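Local structure of glycoside Hydrolase Family 43_12 (Metagenome, 7JVH) at residues N525-Y530 / G540-A545; L484-T489 / E501-E506; N200-K205 / P235-G240; G120-A125 / G170-S175; I285-H290 / N352-L357. The protein probably hydrolyses glycosidic bonds of arabinose- or xylose-containing plant glycans in a gut microbial community. One frame throughout, in Å; residues are numbered along the deposited sequence.

Contact 1: residues N525-Y530 / G540-A545; sequences NYQFSY and GGPLDA
N525 and P542 meet across two antiparallel strands, close to the N525-D544 pair, and the asparagine shows how a short polar side chain can serve mainly for packing. Its CB rests against P542 CB at 3.5 Å. CG comes next and stays over the same proline carbon, and ND2 brushes it more loosely. OD1 reaches past the ring to D544, coming 3.3 Å from D544 CA without making a proper bond to the neighbouring N-H. The first torsion (chi1 -63°) sets CG beside the backbone N, which swings the amide over the proline. One residue on, the backbones of Y526 and L543 form a hydrogen-bonded pair: Y526 N to L543 O and L543 N to Y526 O are both 2.8 Å. Beyond it the partner chain turns a corner at G540, and Q527 adds a side-chain link there. Its NE2 donates to G540 O at 2.8 Å and to F528 O at 2.7 Å. Both acceptors lie in the plane of the amide, which fixes its rotation. G540 O, however, receives the proton well above its own carbonyl plane. On the other face of the sheet, L543 CD1 reaches F528 CD1 at 3.9 Å, and Y526 turns its ring edge to A545, its OH bonding to Q438. This hairpin of strands 525-531 and 536-544 belongs to the concanavalin A-like β-sandwich; strand 515-522 flanks it, and Y526, F528 and L543 pack on strands 458-464 and 469-477 of the facing sheet.

Contact 2: residues L484-T489 / E501-E506; sequences LVLEKT and EIVAKE
E501 pairs with K488 at the loop end of a β hairpin on the edge of the six-stranded sheet in the concanavalin A-like sandwich, and a classic β bulge interrupts the pairing two residues later. At E501 both backbone bonds to K488 are made, and the two side chains run alongside each other. OE2 comes 3.4 Å from K488 CE, but its salt bridge to NZ is long, at 4.0 Å. I502 follows on the opposite face, its CG1 lying obliquely against E487 CG. V503 is the extra residue. Its CG2 packs on K488 CG at 3.6 Å, nearly at a right angle to the lysine chain. The lysine torsion (chi1 65°) places CG between its own backbone N and carbonyl carbon, close to that methyl. CG1 of V503 meets L486 CD2 instead, so the one valine touches two neighbours, K488 and L486. A504 shares L486 as partner, with its CB against the leucine CB, and its carbonyl accepts L486 N at 2.9 Å. K505 crosses to the face of V485, lies beside it through CG, and carries its amine to E478. E506 closes the paired region, exchanging both backbone bonds with L484. The bulge itself is written on one carbonyl: L486 O accepts V503 N at 2.8 Å and bent (139°), and A504 N only weakly, at 3.4 Å but nearly straight.

Contact 3: residues N200-K205 / P235-G240; sequences NHRCIK and PVWIEG
Beside the glycerol-binding pocket of the family 43 domain, R202 lays its guanidinium flat on W237, a cation-π stack that ties the loop leading into one strand to the loop leading into another. The centres are 4.0 Å apart and the planes 21° from parallel. The closest point is R202 CZ over W237 CH2, at 3.4 Å. Nearer the backbone, R202 CG sits over the six-membered ring in a CH-π contact, 4.0 Å from its centroid. The arginine spans the six-membered ring of the indole, its chain folding twice (chi2 -56°, chi3 -82°). NH2 is held by N189, which helps to fix the guanidinium in its position over the indole.

GH43 catalytic domains are five-bladed β-propellers, and this contact spans a blade boundary: strand 203-210 lies within the sheet begun by strand 175-178, whereas strand 239-246 opens the next. At the N200 end, W237 N donates to N200 O at 2.9 Å. The N200 side chain runs alongside V236, with ND2 3.6 Å from CG2, and turns OD1 to the edge of the indole near CD1. Towards the interior the chemistry becomes apolar. I204 CG1 meets I238 CG1 at 3.9 Å, the two side chains crossing at about a right angle, while I238 CG2 rests against R202 O. W237 also packs on I172, and just after I238 the carboxylate of E239 bonds to a glycerol through OE1.

Contact 4: residues G120-A125 / G170-S175; sequences GIYAPA and GGIDPS. With GOL (glycerol), chain G.
Y122 and I172 meet obliquely, with CD2 of the ring and CG2 of the isoleucine 4.1 Å apart, and a glycerol lies alongside both. Its C3 lies 3.8 Å above one face of the tyrosine ring, offset toward the rim. O1 dips between the segments, accepting from A123 N at 2.8 Å (163° at the hydrogen) and donating to D173 OD1 at 2.8 Å. The aspartate torsion (chi1 -62°) puts CG beside its own backbone N and aims OD1 at the A123 methyl, with OD1 and CB only 3.2 Å apart.

The two chains run nearly parallel here, in the five-bladed propeller expected of GH43 enzymes: 120-125 lies on the first strand of one blade and 170-175 leads into the first strand of the next. D63 and R334 also bond the glycerol, while G240 donates to D173 OD2; the gathering of D63, D173 and nearby E239 is consistent with the three-acid centre of this family. The glycerol itself probably came from the crystallisation liquor. Further along the chains, small side chains allow a close approach: A125 CB touches P174 O at 3.3 Å. The same methyl lies 3.9 Å from S175 OG, a hydroxyl bonded to H242.

Contact 5: residues I285-H290 / N352-L357; sequences ILTQRH and NGLVPL
The carboxamide of Q288 is the flat group that joins this contact, with L357 over one of its faces: L357 CG lies 3.8 Å from Q288 CD. One glutamine thus joins two loops of the five-bladed propeller expected of the family 43 domain: the loop 285-290 leads towards strand 300-308, and the loop at 352-357 follows strand 349-350. V355 O lies close to the amide plane and accepts NE2 at 3.0 Å. T287 O, a second acceptor of the same nitrogen, is tilted from that plane. OE1 takes the proton of L357 N at 3.0 Å, the donor standing 40° above the plane of the side-chain carbonyl. A bend in the glutamine chain (chi2 -66°) curls the amide back towards T287 while it spans from V355 O to L357 N. Three bonds hold both ends of the buried group.

L354 crosses T287 at about a right angle, its CD2 3.9 Å from T287 CG2. The same methyl tucks against the backbone of I285 and L286, which share E265 as partner in a classic β bulge. L286 CD1 comes to 3.8 Å from G353 CA, a close fit against a residue without a side chain. T287 also forms an ST turn, R289 N donating to its OG1, and that hydroxyl bonds H263 as well. On the main chain, T287 N donates to G353 O at 3.0 Å.

Overall arrangement
Contacts 1 and 2 are hairpins on the two facing sheets of the C-terminal sandwich; they touch through F528 on L486 and Y530 on L484, so each supplies one wall of the same apolar interior. Contacts 3 and 4 adjoin in the catalytic domain. Contact 4 is the most buried, with small side chains around a glycerol, whereas contact 3 adds a cation-π stack to a single backbone bond. Contact 5, about 20 Å from contact 3 between centres, joins loops partly at the surface through a side-chain amide. Regular strand pairing thus dominates the sandwich contacts, and side-chain chemistry the propeller ones.

Contact 1: residues N525-Y530 / G540-A545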
# COMPACT_ATOMS: atom_id res chain seq x y z
N ASN A 525 12.34 -15.93 -10.25
CA ASN A 525 11.90 -15.66 -11.64
C ASN A 525 10.41 -15.81 -11.83
O ASN A 525 9.75 -16.43 -11.01
CB ASN A 525 12.63 -16.57 -12.65
CG ASN A 525 14.11 -16.32 -12.67
OD1 ASN A 525 14.60 -15.35 -13.30
ND2 ASN A 525 14.85 -17.19 -12.01
N TYR A 526 9.88 -15.18 -12.88
CA TYR A 526 8.48 -15.28 -13.27
C TYR A 526 8.47 -16.11 -14.55
O TYR A 526 9.30 -15.91 -15.43
CB TYR A 526 7.91 -13.89 -13.57
CG TYR A 526 7.63 -13.01 -12.38
CD1 TYR A 526 8.64 -12.29 -11.76
CD2 TYR A 526 6.33 -12.88 -11.89
CE1 TYR A 526 8.37 -11.47 -10.67
CE2 TYR A 526 6.05 -12.07 -10.79
CZ TYR A 526 7.09 -11.36 -10.19
OH TYR A 526 6.85 -10.54 -9.11
N GLN A 527 7.53 -17.05 -14.63
CA GLN A 527 7.36 -17.94 -15.78
C GLN A 527 5.91 -17.83 -16.22
O GLN A 527 5.00 -18.12 -15.44
CB GLN A 527 7.69 -19.38 -15.44
CG GLN A 527 7.33 -20.39 -16.54
CD GLN A 527 8.12 -20.19 -17.82
OE1 GLN A 527 9.33 -20.37 -17.80
NE2 GLN A 527 7.46 -19.83 -18.95
N PHE A 528 5.72 -17.41 -17.47
CA PHE A 528 4.41 -17.25 -18.06
C PHE A 528 4.01 -18.54 -18.80
O PHE A 528 4.85 -19.37 -19.15
CB PHE A 528 4.42 -16.03 -19.01
CG PHE A 528 4.30 -14.71 -18.29
CD1 PHE A 528 5.42 -14.09 -17.74
CD2 PHE A 528 3.08 -14.09 -18.17
CE1 PHE A 528 5.30 -12.87 -17.09
CE2 PHE A 528 2.96 -12.85 -17.51
CZ PHE A 528 4.08 -12.25 -16.98
N SER A 529 2.70 -18.70 -19.00
CA SER A 529 2.14 -19.83 -19.69
C SER A 529 0.76 -19.48 -20.18
O SER A 529 0.15 -18.51 -19.72
CB SER A 529 2.04 -21.06 -18.76
OG SER A 529 1.04 -20.89 -17.75
N TYR A 530 0.27 -20.31 -21.12
CA TYR A 530 -1.08 -20.24 -21.64
C TYR A 530 -1.65 -21.64 -21.72
O TYR A 530 -0.91 -22.60 -21.89
CB TYR A 530 -1.11 -19.56 -23.01
CG TYR A 530 -0.40 -20.30 -24.12
CD1 TYR A 530 0.98 -20.39 -24.16
CD2 TYR A 530 -1.13 -20.90 -25.16
CE1 TYR A 530 1.63 -21.05 -25.18
CE2 TYR A 530 -0.50 -21.56 -26.20
CZ TYR A 530 0.88 -21.64 -26.21
OH TYR A 530 1.51 -22.31 -27.21
N GLY A 540 7.94 -18.24 -23.24
CA GLY A 540 9.10 -17.56 -22.69
C GLY A 540 9.73 -18.40 -21.59
O GLY A 540 9.13 -19.37 -21.10
N GLY A 541 10.94 -18.02 -21.19
CA GLY A 541 11.68 -18.70 -20.14
C GLY A 541 11.48 -17.98 -18.81
O GLY A 541 10.55 -17.18 -18.66
N PRO A 542 12.32 -18.27 -17.79
CA PRO A 542 12.29 -17.53 -16.53
C PRO A 542 12.70 -16.04 -16.72
O PRO A 542 13.75 -15.76 -17.28
CB PRO A 542 13.31 -18.27 -15.66
CG PRO A 542 14.20 -19.01 -16.64
CD PRO A 542 13.35 -19.33 -17.82
N LEU A 543 11.85 -15.13 -16.25
CA LEU A 543 12.09 -13.69 -16.28
C LEU A 543 12.46 -13.16 -14.90
O LEU A 543 11.66 -13.26 -13.97
CB LEU A 543 10.83 -12.99 -16.77
CG LEU A 543 10.45 -13.27 -18.22
CD1 LEU A 543 9.00 -12.85 -18.44
CD2 LEU A 543 11.40 -12.53 -19.13
N ASP A 544 13.66 -12.58 -14.79
CA ASP A 544 14.23 -12.10 -13.52
C ASP A 544 13.20 -11.35 -12.70
O ASP A 544 12.60 -10.39 -13.17
CB ASP A 544 15.45 -11.22 -13.77
CG ASP A 544 16.29 -10.97 -12.52
OD1 ASP A 544 15.78 -11.09 -11.36
OD2 ASP A 544 17.47 -10.63 -12.71
N ALA A 545 13.00 -11.81 -11.46
CA ALA A 545 12.03 -11.23 -10.53
C ALA A 545 12.50 -9.87 -10.00
O ALA A 545 11.69 -9.05 -9.57
CB ALA A 545 11.78 -12.19 -9.37

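Contact 2: residues L484-T489 / E501-E506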
# COMPACT_ATOMS: atom_id res chain seq x y z
N LEU A 484 0.05 -15.02 -29.42
CA LEU A 484 0.39 -14.65 -28.06
C LEU A 484 1.75 -14.00 -28.05
O LEU A 484 2.70 -14.52 -28.65
CB LEU A 484 0.37 -15.86 -27.11
CG LEU A 484 -0.95 -16.32 -26.52
CD1 LEU A 484 -0.69 -17.56 -25.68
CD2 LEU A 484 -1.62 -15.23 -25.70
N VAL A 485 1.84 -12.85 -27.38
CA VAL A 485 3.05 -12.06 -27.30
C VAL A 485 3.41 -11.82 -25.83
O VAL A 485 2.57 -11.40 -25.03
CB VAL A 485 2.88 -10.73 -28.06
CG1 VAL A 485 4.15 -9.87 -27.98
CG2 VAL A 485 2.52 -11.00 -29.52
N LEU A 486 4.67 -12.13 -25.49
CA LEU A 486 5.23 -11.87 -24.19
C LEU A 486 6.25 -10.73 -24.36
O LEU A 486 7.19 -10.84 -25.15
CB LEU A 486 5.91 -13.11 -23.64
CG LEU A 486 6.49 -13.08 -22.22
CD1 LEU A 486 5.45 -12.84 -21.16
CD2 LEU A 486 7.21 -14.41 -21.96
N GLU A 487 6.04 -9.64 -23.61
CA GLU A 487 6.89 -8.47 -23.65
C GLU A 487 7.38 -8.11 -22.27
O GLU A 487 6.66 -8.26 -21.28
CB GLU A 487 6.12 -7.28 -24.23
CG GLU A 487 5.99 -7.31 -25.76
CD GLU A 487 4.95 -6.33 -26.27
OE1 GLU A 487 4.08 -5.89 -25.47
OE2 GLU A 487 5.00 -6.01 -27.47
N LYS A 488 8.62 -7.62 -22.21
CA LYS A 488 9.17 -6.98 -21.02
C LYS A 488 9.55 -5.53 -21.33
O LYS A 488 9.88 -5.18 -22.48
CB LYS A 488 10.39 -7.74 -20.52
CG LYS A 488 11.57 -7.71 -21.47
CD LYS A 488 12.76 -8.42 -20.88
CE LYS A 488 13.98 -8.29 -21.76
NZ LYS A 488 15.10 -8.94 -21.04
N THR A 489 9.49 -4.69 -20.29
CA THR A 489 10.08 -3.36 -20.29
C THR A 489 10.83 -3.24 -18.98
O THR A 489 10.25 -3.44 -17.92
CB THR A 489 9.02 -2.25 -20.39
OG1 THR A 489 8.24 -2.44 -21.58
CG2 THR A 489 9.68 -0.86 -20.45
N GLU A 501 10.74 -4.91 -25.21
CA GLU A 501 11.26 -6.02 -25.99
C GLU A 501 10.28 -7.17 -26.00
O GLU A 501 9.61 -7.42 -24.99
CB GLU A 501 12.57 -6.52 -25.41
CG GLU A 501 13.67 -5.47 -25.31
CD GLU A 501 15.02 -6.13 -25.00
OE1 GLU A 501 15.62 -6.70 -25.95
OE2 GLU A 501 15.46 -6.10 -23.82
N ILE A 502 10.18 -7.86 -27.14
CA ILE A 502 9.42 -9.09 -27.25
C ILE A 502 10.32 -10.22 -26.74
O ILE A 502 11.35 -10.51 -27.34
CB ILE A 502 8.98 -9.40 -28.69
CG1 ILE A 502 7.97 -8.35 -29.18
CG2 ILE A 502 8.38 -10.79 -28.79
CD1 ILE A 502 7.71 -8.42 -30.68
N VAL A 503 9.92 -10.83 -25.62
CA VAL A 503 10.63 -11.95 -25.03
C VAL A 503 10.33 -13.24 -25.81
O VAL A 503 11.24 -14.00 -26.11
CB VAL A 503 10.24 -12.16 -23.55
CG1 VAL A 503 10.93 -13.40 -22.99
CG2 VAL A 503 10.60 -10.94 -22.72
N ALA A 504 9.05 -13.45 -26.13
CA ALA A 504 8.56 -14.63 -26.81
C ALA A 504 7.28 -14.31 -27.59
O ALA A 504 6.60 -13.31 -27.33
CB ALA A 504 8.29 -15.74 -25.82
N LYS A 505 6.96 -15.19 -28.54
CA LYS A 505 5.78 -15.06 -29.41
C LYS A 505 5.44 -16.42 -30.02
O LYS A 505 6.33 -17.11 -30.51
CB LYS A 505 6.07 -14.01 -30.51
CG LYS A 505 4.90 -13.70 -31.41
CD LYS A 505 5.28 -12.88 -32.62
CE LYS A 505 4.06 -12.72 -33.52
NZ LYS A 505 4.25 -11.72 -34.62
N GLU A 506 4.16 -16.79 -29.97
CA GLU A 506 3.65 -18.06 -30.54
C GLU A 506 2.27 -17.84 -31.14
O GLU A 506 1.43 -17.18 -30.53
CB GLU A 506 3.53 -19.17 -29.48
CG GLU A 506 4.82 -19.62 -28.84
CD GLU A 506 5.74 -20.38 -29.77
OE1 GLU A 506 5.33 -20.82 -30.89
OE2 GLU A 506 6.92 -20.55 -29.38

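Contact 3: residues N200-K205 / P235-G240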
# COMPACT_ATOMS: atom_id res chain seq x y z
N ASN A 200 18.93 14.80 4.46
CA ASN A 200 18.42 13.85 5.47
C ASN A 200 18.03 14.54 6.77
O ASN A 200 17.24 14.02 7.53
CB ASN A 200 19.42 12.71 5.79
CG ASN A 200 19.60 11.74 4.64
OD1 ASN A 200 18.76 11.64 3.75
ND2 ASN A 200 20.71 11.02 4.65
N HIS A 201 18.61 15.72 7.01
CA HIS A 201 18.21 16.54 8.14
C HIS A 201 16.77 17.02 7.93
O HIS A 201 16.47 17.73 6.97
CB HIS A 201 19.15 17.73 8.33
CG HIS A 201 18.80 18.58 9.50
ND1 HIS A 201 19.39 19.81 9.73
CD2 HIS A 201 17.92 18.40 10.50
CE1 HIS A 201 18.88 20.33 10.83
NE2 HIS A 201 17.99 19.49 11.32
N ARG A 202 15.88 16.60 8.84
CA ARG A 202 14.48 16.96 8.82
C ARG A 202 14.02 17.35 10.21
O ARG A 202 14.78 17.23 11.18
CB ARG A 202 13.66 15.79 8.28
CG ARG A 202 13.88 15.50 6.80
CD ARG A 202 13.65 16.65 5.82
NE ARG A 202 12.23 16.81 5.49
CZ ARG A 202 11.75 17.20 4.32
NH1 ARG A 202 12.56 17.49 3.29
NH2 ARG A 202 10.43 17.34 4.19
N CYS A 203 12.77 17.82 10.29
CA CYS A 203 12.20 18.41 11.50
C CYS A 203 10.80 17.94 11.72
O CYS A 203 10.09 17.63 10.77
CB CYS A 203 12.13 19.95 11.36
SG CYS A 203 13.72 20.75 11.35
N ILE A 204 10.39 17.92 12.99
CA ILE A 204 8.99 17.79 13.37
C ILE A 204 8.48 19.16 13.80
O ILE A 204 9.08 19.81 14.66
CB ILE A 204 8.78 16.77 14.50
CG1 ILE A 204 9.34 15.40 14.11
CG2 ILE A 204 7.30 16.69 14.86
CD1 ILE A 204 8.81 14.83 12.81
N LYS A 205 7.37 19.57 13.19
CA LYS A 205 6.77 20.86 13.38
C LYS A 205 5.35 20.65 13.83
O LYS A 205 4.67 19.78 13.33
CB LYS A 205 6.78 21.63 12.05
CG LYS A 205 6.34 23.09 12.18
CD LYS A 205 6.65 23.89 10.93
CE LYS A 205 8.15 24.10 10.77
NZ LYS A 205 8.49 24.77 9.49
N PRO A 235 20.54 12.00 12.50
CA PRO A 235 19.37 11.17 12.26
C PRO A 235 18.70 11.44 10.91
O PRO A 235 18.40 12.58 10.60
CB PRO A 235 18.43 11.52 13.41
CG PRO A 235 18.98 12.76 14.04
CD PRO A 235 20.45 12.74 13.78
N VAL A 236 18.47 10.38 10.13
CA VAL A 236 17.90 10.47 8.81
C VAL A 236 16.37 10.55 8.86
O VAL A 236 15.72 9.75 9.52
CB VAL A 236 18.36 9.27 7.94
CG1 VAL A 236 17.62 9.20 6.61
CG2 VAL A 236 19.86 9.31 7.74
N TRP A 237 15.81 11.54 8.16
CA TRP A 237 14.38 11.66 7.86
C TRP A 237 13.40 11.32 8.98
O TRP A 237 12.49 10.51 8.79
CB TRP A 237 14.05 10.83 6.61
CG TRP A 237 14.15 11.62 5.35
CD1 TRP A 237 15.25 11.77 4.55
CD2 TRP A 237 13.11 12.40 4.76
NE1 TRP A 237 14.94 12.59 3.50
CE2 TRP A 237 13.63 12.98 3.59
CE3 TRP A 237 11.77 12.65 5.11
CZ2 TRP A 237 12.87 13.82 2.77
CZ3 TRP A 237 11.01 13.46 4.29
CH2 TRP A 237 11.57 14.04 3.13
N ILE A 238 13.56 11.96 10.14
CA ILE A 238 12.56 11.87 11.18
C ILE A 238 11.21 12.29 10.60
O ILE A 238 11.10 13.33 9.97
CB ILE A 238 12.90 12.71 12.44
CG1 ILE A 238 11.88 12.43 13.55
CG2 ILE A 238 12.98 14.19 12.14
CD1 ILE A 238 12.46 12.38 14.94
N GLU A 239 10.20 11.44 10.79
CA GLU A 239 8.91 11.60 10.16
C GLU A 239 7.84 10.77 10.88
O GLU A 239 8.02 10.39 12.04
CB GLU A 239 9.03 11.24 8.66
CG GLU A 239 9.27 9.77 8.36
CD GLU A 239 9.71 9.53 6.91
OE1 GLU A 239 9.43 10.35 6.04
OE2 GLU A 239 10.34 8.50 6.61
N GLY A 240 6.71 10.53 10.21
CA GLY A 240 5.54 9.88 10.77
C GLY A 240 5.18 10.32 12.19
O GLY A 240 4.85 9.49 13.02

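Contact 4: residues G120-A125 / G170-S175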
# COMPACT_ATOMS: atom_id res chain seq x y z
N GLY A 120 1.90 10.81 -5.57
CA GLY A 120 0.53 10.55 -5.19
C GLY A 120 0.35 10.60 -3.68
O GLY A 120 0.86 11.50 -3.00
N ILE A 121 -0.37 9.60 -3.15
CA ILE A 121 -0.77 9.58 -1.74
C ILE A 121 0.32 8.99 -0.84
O ILE A 121 0.57 7.79 -0.86
CB ILE A 121 -2.07 8.77 -1.56
CG1 ILE A 121 -3.20 9.36 -2.39
CG2 ILE A 121 -2.45 8.74 -0.08
CD1 ILE A 121 -3.58 10.79 -2.07
N TYR A 122 0.94 9.86 -0.05
CA TYR A 122 1.96 9.47 0.93
C TYR A 122 1.29 9.00 2.26
O TYR A 122 0.08 8.74 2.30
CB TYR A 122 2.95 10.63 1.14
CG TYR A 122 4.06 10.67 0.10
CD1 TYR A 122 3.84 10.26 -1.23
CD2 TYR A 122 5.34 11.11 0.43
CE1 TYR A 122 4.86 10.30 -2.18
CE2 TYR A 122 6.36 11.12 -0.52
CZ TYR A 122 6.11 10.72 -1.83
OH TYR A 122 7.13 10.72 -2.74
N ALA A 123 2.10 8.85 3.31
CA ALA A 123 1.63 8.35 4.61
C ALA A 123 0.30 8.94 5.04
O ALA A 123 0.15 10.15 5.15
CB ALA A 123 2.67 8.61 5.68
N PRO A 124 -0.74 8.10 5.25
CA PRO A 124 -2.00 8.56 5.82
C PRO A 124 -1.97 8.59 7.35
O PRO A 124 -1.21 7.82 7.96
CB PRO A 124 -2.97 7.48 5.35
CG PRO A 124 -2.16 6.25 5.32
CD PRO A 124 -0.77 6.67 4.90
N ALA A 125 -2.77 9.48 7.95
CA ALA A 125 -3.08 9.45 9.37
C ALA A 125 -4.59 9.61 9.59
O ALA A 125 -5.15 10.67 9.30
CB ALA A 125 -2.31 10.53 10.12
N GLY A 170 4.15 22.83 4.22
CA GLY A 170 4.92 21.91 3.42
C GLY A 170 5.29 20.64 4.17
O GLY A 170 4.81 20.40 5.26
N GLY A 171 6.16 19.83 3.57
CA GLY A 171 6.62 18.59 4.14
C GLY A 171 5.56 17.50 4.02
O GLY A 171 4.54 17.67 3.31
N ILE A 172 5.80 16.39 4.73
CA ILE A 172 4.92 15.21 4.67
C ILE A 172 4.54 14.70 6.06
O ILE A 172 4.98 15.24 7.08
CB ILE A 172 5.61 14.08 3.89
CG1 ILE A 172 6.88 13.61 4.63
CG2 ILE A 172 5.94 14.56 2.47
CD1 ILE A 172 7.62 12.52 3.89
N ASP A 173 3.72 13.65 6.07
CA ASP A 173 3.31 12.91 7.26
C ASP A 173 2.54 13.79 8.23
O ASP A 173 2.85 13.84 9.42
CB ASP A 173 4.51 12.24 7.92
CG ASP A 173 5.17 11.23 7.01
OD1 ASP A 173 4.71 11.08 5.85
OD2 ASP A 173 6.16 10.59 7.45
N PRO A 174 1.48 14.49 7.77
CA PRO A 174 0.60 15.23 8.67
C PRO A 174 -0.15 14.30 9.63
O PRO A 174 -0.41 13.15 9.30
CB PRO A 174 -0.40 15.88 7.70
CG PRO A 174 -0.36 15.01 6.48
CD PRO A 174 1.05 14.56 6.36
N SER A 175 -0.50 14.82 10.80
CA SER A 175 -1.23 14.06 11.81
C SER A 175 -1.83 15.03 12.83
O SER A 175 -1.13 15.87 13.38
CB SER A 175 -0.29 13.05 12.47
OG SER A 175 -0.93 12.23 13.40
C1 GOL G . 5.90 8.72 3.95
O1 GOL G . 4.78 9.51 3.55
C2 GOL G . 6.76 8.33 2.77
O2 GOL G . 7.88 7.57 3.23
C3 GOL G . 6.02 7.55 1.71
O3 GOL G . 5.84 6.19 2.11

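Contact 5: residues I285-H290 / N352-L357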
# COMPACT_ATOMS: atom_id res chain seq x y z
N ILE A 285 12.52 2.22 20.02
CA ILE A 285 11.62 1.25 20.63
C ILE A 285 11.08 0.20 19.65
O ILE A 285 10.35 -0.72 20.05
CB ILE A 285 10.42 1.92 21.32
CG1 ILE A 285 9.69 2.88 20.37
CG2 ILE A 285 10.88 2.64 22.59
CD1 ILE A 285 8.34 3.36 20.86
N LEU A 286 11.47 0.33 18.37
CA LEU A 286 11.04 -0.60 17.30
C LEU A 286 11.99 -0.57 16.10
O LEU A 286 11.96 0.40 15.39
CB LEU A 286 9.65 -0.19 16.83
CG LEU A 286 9.12 -1.02 15.67
CD1 LEU A 286 8.71 -2.38 16.16
CD2 LEU A 286 7.95 -0.34 15.01
N THR A 287 12.77 -1.62 15.88
CA THR A 287 13.63 -1.69 14.70
C THR A 287 14.08 -3.12 14.42
O THR A 287 14.04 -3.96 15.30
CB THR A 287 14.89 -0.81 14.84
OG1 THR A 287 15.61 -0.80 13.61
CG2 THR A 287 15.80 -1.32 15.96
N GLN A 288 14.50 -3.37 13.18
CA GLN A 288 15.19 -4.59 12.79
C GLN A 288 16.57 -4.32 12.20
O GLN A 288 17.23 -5.25 11.75
CB GLN A 288 14.35 -5.33 11.76
CG GLN A 288 13.02 -5.85 12.28
CD GLN A 288 13.17 -6.93 13.33
OE1 GLN A 288 13.39 -8.12 13.03
NE2 GLN A 288 13.11 -6.52 14.59
N ARG A 289 17.02 -3.05 12.25
CA ARG A 289 18.14 -2.59 11.45
C ARG A 289 19.50 -3.19 11.79
O ARG A 289 20.38 -3.28 10.93
CB ARG A 289 18.21 -1.06 11.47
CG ARG A 289 18.66 -0.44 12.78
CD ARG A 289 18.29 1.04 12.70
NE ARG A 289 18.58 1.73 13.94
CZ ARG A 289 18.19 2.97 14.22
NH1 ARG A 289 17.50 3.68 13.33
NH2 ARG A 289 18.51 3.51 15.41
N HIS A 290 19.67 -3.64 13.03
CA HIS A 290 20.91 -4.27 13.49
C HIS A 290 21.05 -5.78 13.18
O HIS A 290 21.91 -6.43 13.74
CB HIS A 290 21.07 -4.01 14.99
CG HIS A 290 21.02 -2.56 15.35
ND1 HIS A 290 22.02 -1.68 15.00
CD2 HIS A 290 20.10 -1.84 16.03
CE1 HIS A 290 21.71 -0.47 15.44
NE2 HIS A 290 20.56 -0.54 16.07
N ASN A 352 8.73 -7.32 21.93
CA ASN A 352 9.72 -7.95 21.03
C ASN A 352 9.94 -7.09 19.78
O ASN A 352 10.23 -7.65 18.75
CB ASN A 352 9.38 -9.39 20.66
CG ASN A 352 8.96 -10.23 21.84
OD1 ASN A 352 9.78 -10.62 22.65
ND2 ASN A 352 7.68 -10.55 21.92
N GLY A 353 9.83 -5.77 19.90
CA GLY A 353 10.02 -4.88 18.74
C GLY A 353 11.48 -4.64 18.47
O GLY A 353 11.79 -3.97 17.53
N LEU A 354 12.35 -5.20 19.30
CA LEU A 354 13.80 -5.06 19.14
C LEU A 354 14.56 -6.39 19.01
O LEU A 354 15.79 -6.41 19.02
CB LEU A 354 14.36 -4.25 20.34
CG LEU A 354 13.73 -2.86 20.55
CD1 LEU A 354 14.06 -2.27 21.90
CD2 LEU A 354 14.19 -1.91 19.45
N VAL A 355 13.84 -7.51 18.91
CA VAL A 355 14.43 -8.80 18.53
C VAL A 355 13.89 -9.22 17.16
O VAL A 355 12.88 -8.67 16.72
CB VAL A 355 14.20 -9.89 19.63
CG1 VAL A 355 15.06 -9.58 20.83
CG2 VAL A 355 12.71 -10.03 20.00
N PRO A 356 14.54 -10.14 16.43
CA PRO A 356 14.04 -10.54 15.10
C PRO A 356 12.58 -10.98 15.11
O PRO A 356 12.20 -11.82 15.93
CB PRO A 356 14.97 -11.69 14.71
CG PRO A 356 16.24 -11.38 15.44
CD PRO A 356 15.80 -10.80 16.77
N LEU A 357 11.77 -10.38 14.26
CA LEU A 357 10.34 -10.68 14.24
C LEU A 357 10.07 -12.11 13.76
O LEU A 357 10.85 -12.64 12.97
CB LEU A 357 9.66 -9.69 13.29
CG LEU A 357 9.64 -8.24 13.75
CD1 LEU A 357 9.10 -7.36 12.64
CD2 LEU A 357 8.79 -8.09 14.99